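AHL synthase (Burkholderia glumae, PDB 3P2F) probably catalyses formation of an N-acyl-homoserine lactone quorum-sensing signal from S-adenosyl-L-methionine and a fatty acyl group carried on acyl carrier protein. Local coordinates at residues G66-L71 and W98-F103; R75-Q80 and Q138-T143. The protein carries 3 engineered substitutions. One frame throughout, in Å; residues are numbered along the deposited sequence.

Interactions 1 and 2 lie on one mixed beta-sheet, with centres about 9 Å apart. Along the chain their segments alternate: 66-71, 75-80, 98-103, 138-143. Interaction 1 pairs antiparallel strands 64-72 and 97-105 near the centre of the chain. Strand 97-105 is in turn the parallel neighbour of strand 138-144. Interaction 2 sets the short helix 78-82 against that next strand. The two contacts meet at Glu99, whose OE2 lies 2.7 Å from Leu79 N, a probable hydrogen bond. This carboxylate probably links the start of helix 78-82 to strand 97-105. All four segments belong to the autoinducer synthase family, part of the acetyltransferase clan.

Interaction 1 of 2, residues G66-L71 and W98-F103; sequences GCARLL and WELSRF
Arg69 bonds through its guanidinium edge to the hydroxyl of Ser101. Arg69 NE to Ser101 OG measures 3.0 Å, and the bond is nearly straight at 166°. The oxygen lies in the guanidinium plane. Arg69 NH2 adds a weak bond to the same hydroxyl. CG of Arg69 is anti to the backbone N (chi1 176°), on the face it shares with Ser101, and a bend at chi3 (74°) brings NE to the Ser101 hydroxyl. The same two residues form a hydrogen-bonded antiparallel pair through their backbones.

Arg102 runs alongside Arg69 and points the same way. Its CD sits over one face of the Arg69 guanidinium, toward the rim. Arg69 NH2 and Arg102 NH1 come within 3.9 Å. Nearby acids probably offset this like charge: Arg69 NH1 makes salt bridges to Asp45 and Asp48, and Arg102 NH2 makes one to Glu43.

Leu71 pairs with Glu99 in the next hydrogen-bonded position. Glu99 N reaches Leu71 O at 2.7 Å, and Leu71 N returns a bond to Glu99 O. Their side chains lie side by side, with Leu71 CD1 3.6 Å from Glu99 OE1. The Glu99 carboxylate finds its main partner beyond the pair, at Leu79 N. The Trp98 ring meets the backbone of Leu71 obliquely, with CE3 3.4 Å from Leu71 C. On the face away from Arg69 and Leu71, Leu70 CD1 meets Leu100 CD2 at 4.1 Å; Trp98 also packs on Leu70 CB. Leu70 touches Ala127 of helix 120-132 as well.

The register slips at Arg102, where the chain turns a corner. Ala68 CB then packs at the ring edge of Phe103, with CD1 3.7 Å away. Such an antiparallel pair, with a bulge or short loop interrupting one strand, is consistent with the central sheet of the GNAT acyltransferase fold.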
# COMPACT_ATOMS: atom_id res chain seq x y z
N GLY A 66 10.53 5.42 2.62
CA GLY A 66 9.38 4.79 2.00
C GLY A 66 8.51 4.11 3.03
O GLY A 66 8.98 3.74 4.11
N CYS A 67 7.22 3.94 2.73
CA CYS A 67 6.32 3.27 3.65
C CYS A 67 5.10 2.72 2.93
O CYS A 67 4.79 3.13 1.81
CB CYS A 67 5.87 4.22 4.78
SG CYS A 67 4.68 5.51 4.31
N ALA A 68 4.44 1.77 3.58
CA ALA A 68 3.24 1.15 3.04
C ALA A 68 2.49 0.49 4.17
O ALA A 68 3.08 0.04 5.15
CB ALA A 68 3.60 0.13 1.98
N ARG A 69 1.17 0.46 4.04
CA ARG A 69 0.32 -0.13 5.05
C ARG A 69 -0.60 -1.16 4.40
O ARG A 69 -1.33 -0.84 3.46
CB ARG A 69 -0.51 0.96 5.74
CG ARG A 69 -1.51 0.45 6.75
CD ARG A 69 -2.13 1.58 7.56
NE ARG A 69 -3.10 2.35 6.79
CZ ARG A 69 -3.75 3.41 7.28
NH1 ARG A 69 -3.53 3.81 8.52
NH2 ARG A 69 -4.64 4.05 6.52
N LEU A 70 -0.55 -2.39 4.91
CA LEU A 70 -1.39 -3.47 4.40
C LEU A 70 -2.43 -3.85 5.45
O LEU A 70 -2.13 -3.92 6.64
CB LEU A 70 -0.54 -4.70 4.05
CG LEU A 70 0.21 -4.73 2.72
CD1 LEU A 70 -0.74 -4.35 1.61
CD2 LEU A 70 1.39 -3.79 2.75
N LEU A 71 -3.65 -4.11 4.99
CA LEU A 71 -4.76 -4.49 5.86
C LEU A 71 -5.63 -5.55 5.21
O LEU A 71 -5.86 -5.51 4.01
CB LEU A 71 -5.64 -3.28 6.17
CG LEU A 71 -5.13 -2.17 7.08
CD1 LEU A 71 -6.13 -1.03 7.07
CD2 LEU A 71 -4.92 -2.70 8.49
N TRP A 98 -6.41 -7.86 0.03
CA TRP A 98 -5.84 -7.02 1.08
C TRP A 98 -5.82 -5.60 0.53
O TRP A 98 -5.70 -5.41 -0.68
CB TRP A 98 -4.41 -7.46 1.44
CG TRP A 98 -4.36 -8.60 2.40
CD1 TRP A 98 -4.90 -9.84 2.22
CD2 TRP A 98 -3.80 -8.60 3.72
NE1 TRP A 98 -4.72 -10.61 3.34
CE2 TRP A 98 -4.04 -9.87 4.28
CE3 TRP A 98 -3.11 -7.64 4.48
CZ2 TRP A 98 -3.62 -10.22 5.57
CZ3 TRP A 98 -2.69 -7.98 5.76
CH2 TRP A 98 -2.95 -9.27 6.29
N GLU A 99 -5.94 -4.62 1.42
CA GLU A 99 -5.93 -3.21 1.04
C GLU A 99 -4.55 -2.59 1.19
O GLU A 99 -3.88 -2.79 2.20
CB GLU A 99 -6.91 -2.39 1.89
CG GLU A 99 -6.81 -0.89 1.57
CD GLU A 99 -7.51 -0.00 2.58
OE1 GLU A 99 -7.15 -0.08 3.78
OE2 GLU A 99 -8.39 0.78 2.18
N LEU A 100 -4.15 -1.83 0.19
CA LEU A 100 -2.86 -1.16 0.21
C LEU A 100 -3.18 0.31 0.41
O LEU A 100 -3.96 0.88 -0.34
CB LEU A 100 -2.15 -1.36 -1.13
CG LEU A 100 -0.65 -1.09 -1.30
CD1 LEU A 100 -0.46 -0.06 -2.41
CD2 LEU A 100 -0.02 -0.61 -0.00
N SER A 101 -2.60 0.92 1.45
CA SER A 101 -2.84 2.34 1.68
C SER A 101 -1.57 2.98 2.24
O SER A 101 -0.60 2.29 2.52
CB SER A 101 -4.02 2.55 2.63
OG SER A 101 -3.77 2.01 3.91
N ARG A 102 -1.58 4.30 2.40
CA ARG A 102 -0.42 5.00 2.95
C ARG A 102 0.84 4.55 2.24
O ARG A 102 1.86 4.28 2.88
CB ARG A 102 -0.30 4.69 4.44
CG ARG A 102 -0.64 5.83 5.36
CD ARG A 102 -1.88 6.54 4.89
NE ARG A 102 -2.33 7.53 5.86
CZ ARG A 102 -3.56 8.04 5.85
NH1 ARG A 102 -4.43 7.64 4.94
NH2 ARG A 102 -3.93 8.91 6.78
N PHE A 103 0.77 4.47 0.92
CA PHE A 103 1.90 4.02 0.12
C PHE A 103 2.70 5.22 -0.39
O PHE A 103 2.14 6.12 -1.02
CB PHE A 103 1.39 3.19 -1.05
CG PHE A 103 2.49 2.59 -1.88
CD1 PHE A 103 3.16 1.46 -1.45
CD2 PHE A 103 2.83 3.15 -3.11
CE1 PHE A 103 4.18 0.89 -2.22
CE2 PHE A 103 3.84 2.59 -3.89
CZ PHE A 103 4.52 1.45 -3.44

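Interaction 2 of 2, residues R75-Q80 and Q138-T143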
# COMPACT_ATOMS: atom_id res chain seq x y z
N ARG A 75 -11.40 -7.18 7.68
CA ARG A 75 -11.38 -6.31 8.84
C ARG A 75 -11.62 -4.90 8.31
O ARG A 75 -11.45 -4.65 7.12
CB ARG A 75 -10.03 -6.38 9.55
CG ARG A 75 -9.73 -7.72 10.19
CD ARG A 75 -10.82 -8.11 11.17
NE ARG A 75 -11.21 -6.97 12.00
CZ ARG A 75 -12.00 -7.05 13.06
NH1 ARG A 75 -12.49 -8.23 13.44
NH2 ARG A 75 -12.29 -5.96 13.76
N PRO A 76 -12.01 -3.97 9.18
CA PRO A 76 -12.26 -2.59 8.75
C PRO A 76 -11.09 -1.97 8.00
O PRO A 76 -9.94 -2.08 8.43
CB PRO A 76 -12.55 -1.87 10.06
CG PRO A 76 -13.14 -2.97 10.94
CD PRO A 76 -12.22 -4.12 10.64
N TYR A 77 -11.38 -1.32 6.87
CA TYR A 77 -10.33 -0.65 6.13
C TYR A 77 -10.77 0.68 5.51
O TYR A 77 -11.96 0.97 5.38
CB TYR A 77 -9.68 -1.57 5.07
CG TYR A 77 -10.56 -2.09 3.95
CD1 TYR A 77 -11.44 -3.15 4.15
CD2 TYR A 77 -10.42 -1.58 2.65
CE1 TYR A 77 -12.18 -3.70 3.09
CE2 TYR A 77 -11.15 -2.12 1.59
CZ TYR A 77 -12.02 -3.18 1.82
OH TYR A 77 -12.71 -3.74 0.76
N LEU A 78 -9.77 1.50 5.18
CA LEU A 78 -9.95 2.84 4.63
C LEU A 78 -10.89 2.98 3.42
O LEU A 78 -11.81 3.79 3.44
CB LEU A 78 -8.57 3.41 4.31
CG LEU A 78 -8.41 4.86 3.86
CD1 LEU A 78 -8.91 5.81 4.94
CD2 LEU A 78 -6.94 5.11 3.58
N LEU A 79 -10.65 2.21 2.36
CA LEU A 79 -11.48 2.28 1.16
C LEU A 79 -12.95 1.97 1.50
O LEU A 79 -13.86 2.71 1.13
CB LEU A 79 -10.97 1.25 0.14
CG LEU A 79 -11.10 1.50 -1.37
CD1 LEU A 79 -11.09 0.16 -2.07
CD2 LEU A 79 -12.36 2.26 -1.72
N GLN A 80 -13.15 0.87 2.21
CA GLN A 80 -14.47 0.42 2.62
C GLN A 80 -15.34 1.43 3.37
O GLN A 80 -16.50 1.64 3.00
CB GLN A 80 -14.31 -0.84 3.46
CG GLN A 80 -15.56 -1.36 4.14
CD GLN A 80 -15.23 -2.45 5.14
OE1 GLN A 80 -14.49 -2.21 6.10
NE2 GLN A 80 -15.74 -3.65 4.92
N GLN A 138 -5.09 -10.50 -4.54
CA GLN A 138 -5.24 -9.17 -5.10
C GLN A 138 -5.04 -8.10 -4.04
O GLN A 138 -5.20 -8.35 -2.85
CB GLN A 138 -6.65 -8.97 -5.68
CG GLN A 138 -6.95 -9.70 -6.98
CD GLN A 138 -8.37 -9.44 -7.45
OE1 GLN A 138 -9.33 -9.84 -6.80
NE2 GLN A 138 -8.51 -8.74 -8.57
N LEU A 139 -4.70 -6.90 -4.50
CA LEU A 139 -4.55 -5.75 -3.63
C LEU A 139 -5.53 -4.71 -4.16
O LEU A 139 -5.76 -4.62 -5.37
CB LEU A 139 -3.13 -5.18 -3.67
CG LEU A 139 -2.01 -6.05 -3.10
CD1 LEU A 139 -0.72 -5.26 -3.12
CD2 LEU A 139 -2.36 -6.49 -1.67
N ILE A 140 -6.13 -3.95 -3.26
CA ILE A 140 -7.05 -2.90 -3.65
C ILE A 140 -6.76 -1.71 -2.75
O ILE A 140 -6.37 -1.89 -1.60
CB ILE A 140 -8.53 -3.33 -3.49
CG1 ILE A 140 -9.44 -2.33 -4.20
CG2 ILE A 140 -8.90 -3.43 -2.01
CD1 ILE A 140 -10.86 -2.81 -4.37
N GLY A 141 -6.92 -0.51 -3.29
CA GLY A 141 -6.69 0.67 -2.49
C GLY A 141 -6.88 1.94 -3.29
O GLY A 141 -6.79 1.93 -4.52
N VAL A 142 -7.16 3.03 -2.58
CA VAL A 142 -7.34 4.33 -3.22
C VAL A 142 -5.94 4.71 -3.67
O VAL A 142 -5.01 4.72 -2.86
CB VAL A 142 -7.86 5.39 -2.24
CG1 VAL A 142 -7.93 6.75 -2.93
CG2 VAL A 142 -9.24 4.98 -1.73
N THR A 143 -5.80 5.01 -4.95
CA THR A 143 -4.50 5.34 -5.49
C THR A 143 -4.48 6.65 -6.26
O THR A 143 -5.42 6.97 -6.98
CB THR A 143 -4.02 4.23 -6.44
OG1 THR A 143 -4.12 2.96 -5.76
CG2 THR A 143 -2.59 4.47 -6.89
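Leu79 of helix 78-82 packs on Ile140 and Val142 of strand 138-144. Its CB points toward the strand and brings CG to it. CG meets Val142 CG2 at 4.0 Å. From there the two methyls part. Leu79 CD1 goes to Ile140, lying 3.7 Å from Ile140 CG1 and 3.8 Å from Ile140 CD1. Leu79 CD2 stays with Val142, at 4.1 Å from its CG2. Leu79 and Ile140 cross at about a right angle. In Ile140, CG1 stands anti to the backbone N (chi1 -168°), and this branch carries CD1 to the leucine methyl. Gly141 sits between the two branched residues, and its N is 4.4 Å from Leu79 CD1.

The contact is apolar helix-on-sheet packing. It covers one face of the sheet at strand 138-144, beside the parallel pairing with strand 97-105. Leu139 points to the other face and touches Val128 and Ala131 of helix 120-132. The sheet is therefore packed on both faces here, consistent with the GNAT-like fold of the acetyltransferase clan.

Tyr77 is the N-cap residue of the short helix. Its CE2 approaches Ile140 CG2 obliquely at 4.4 Å. Gln80 CB lies over the centre of the tyrosine ring, 3.5 Å above its plane. Tyr77 OH makes a hydrogen bond to Pro92 O.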